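Local coordinates for Lmo1499 protein (Listeria monocytogenes, PDB 4IIW) that probably acts as a membrane-bound lytic transglycosylase that cleaves nascent peptidoglycan strands endolytically and so ends their elongation, at residues B[94-97]-B[98-102]. Residues are numbered along the deposited sequence; the frame is centred on the assembly and turned at random.
Sequences DQIV and KKMQE
Ile-96 and Met-100 run alongside each other, one turn apart, on the amphipathic helix 93-102. This helix belongs to the small N-terminal lobe, which also holds helices 49-58 and 65-75 and the two-stranded sheet of 39-43 and 83-87. The close-packed part is the buried face of Ile-96, Val-97 and Met-100. CG2 of Ile-96 meets the selenomethionine methyl CE of Met-100 at 4.2 Å. The Met-100 chain reaches out straight past CG to Ile-52 and Leu-56 of helix 49-58, while Val-97 packs on Phe-68 of helix 65-75. The backbone makes the i+4 to i hydrogen bonds of an alpha helix. Gln-101 N gives one to Val-97 O (2.9 Å, N-H...O angle 158°). The Gln-101 side chain crosses that of Val-97 at a slant, its OE1 4.0 Å from Val-97 CG1. Its NE2 is hydrogen-bonded to OD1 of Asn-79, outside the contact. The solvent side is looser. Lys-98 is exposed there and stretches past the partly exposed Asp-94. CG of Asp-94 sits trans to its own N (chi1 -174°), and the carboxylate meets the lysine in a salt bridge. The hydrogen bond within it is weak and long: Lys-98 NZ stands 3.3 Å from Asp-94 OD2 and 4.1 Å from OD1 of the same carboxylate.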
# COMPACT_ATOMS: atom_id res chain seq x y z
N ASP B 94 -15.10 -1.25 2.02
CA ASP B 94 -15.53 -0.68 3.29
C ASP B 94 -16.86 -1.26 3.73
O ASP B 94 -17.04 -1.54 4.91
CB ASP B 94 -15.67 0.84 3.20
CG ASP B 94 -15.99 1.47 4.54
OD1 ASP B 94 -15.27 1.14 5.52
OD2 ASP B 94 -16.94 2.30 4.61
N GLN B 95 -17.79 -1.41 2.80
CA GLN B 95 -19.09 -1.97 3.14
C GLN B 95 -18.95 -3.41 3.57
O GLN B 95 -19.59 -3.82 4.54
CB GLN B 95 -20.07 -1.91 1.98
CG GLN B 95 -20.37 -0.52 1.49
CD GLN B 95 -21.32 -0.53 0.31
OE1 GLN B 95 -21.00 0.00 -0.76
NE2 GLN B 95 -22.48 -1.19 0.48
N ILE B 96 -18.11 -4.17 2.88
CA ILE B 96 -17.97 -5.57 3.21
C ILE B 96 -17.55 -5.67 4.65
O ILE B 96 -18.23 -6.27 5.47
CB ILE B 96 -16.95 -6.31 2.34
CG1 ILE B 96 -17.37 -6.28 0.87
CG2 ILE B 96 -16.85 -7.74 2.79
CD1 ILE B 96 -16.30 -6.79 -0.10
N VAL B 97 -16.43 -5.03 4.94
CA VAL B 97 -15.83 -5.03 6.26
C VAL B 97 -16.79 -4.50 7.32
O VAL B 97 -16.88 -5.05 8.40
CB VAL B 97 -14.52 -4.23 6.21
CG1 VAL B 97 -13.92 -4.02 7.59
CG2 VAL B 97 -13.56 -4.95 5.28
N LYS B 98 -17.55 -3.48 6.97
CA LYS B 98 -18.48 -2.87 7.91
C LYS B 98 -19.61 -3.85 8.31
O LYS B 98 -20.01 -3.88 9.47
CB LYS B 98 -19.02 -1.57 7.30
CG LYS B 98 -18.92 -0.36 8.26
CD LYS B 98 -18.82 0.97 7.46
CE LYS B 98 -18.30 2.14 8.33
NZ LYS B 98 -18.09 3.39 7.54
N LYS B 99 -20.11 -4.64 7.36
CA LYS B 99 -21.12 -5.67 7.66
C LYS B 99 -20.58 -6.72 8.63
O LYS B 99 -21.26 -7.12 9.57
CB LYS B 99 -21.60 -6.40 6.39
CG LYS B 99 -22.78 -5.76 5.63
CD LYS B 99 -23.14 -6.62 4.40
CE LYS B 99 -24.52 -6.28 3.80
NZ LYS B 99 -25.65 -6.78 4.63
N MSE B 100 -19.36 -7.18 8.39
CA MSE B 100 -18.75 -8.18 9.27
C MSE B 100 -18.43 -7.61 10.67
O MSE B 100 -18.60 -8.31 11.66
CB MSE B 100 -17.51 -8.78 8.61
CG MSE B 100 -17.83 -9.55 7.34
SE MSE B 100 -16.30 -10.36 6.46
CE MSE B 100 -17.25 -11.22 5.03
N GLN B 101 -17.99 -6.37 10.75
CA GLN B 101 -17.71 -5.75 12.03
C GLN B 101 -18.97 -5.69 12.87
O GLN B 101 -18.99 -6.15 14.01
CB GLN B 101 -17.14 -4.32 11.87
CG GLN B 101 -15.68 -4.28 11.44
CD GLN B 101 -15.12 -2.87 11.38
OE1 GLN B 101 -15.58 -2.05 10.59
NE2 GLN B 101 -14.12 -2.59 12.21
N GLU B 102 -20.02 -5.12 12.29
CA GLU B 102 -21.32 -5.00 12.95
C GLU B 102 -22.04 -6.34 13.06
O GLU B 102 -22.96 -6.49 13.84
CB GLU B 102 -22.20 -4.00 12.19
CG GLU B 102 -21.67 -2.57 12.21
CD GLU B 102 -22.33 -1.67 11.17
OE1 GLU B 102 -23.36 -2.07 10.59
OE2 GLU B 102 -21.81 -0.56 10.90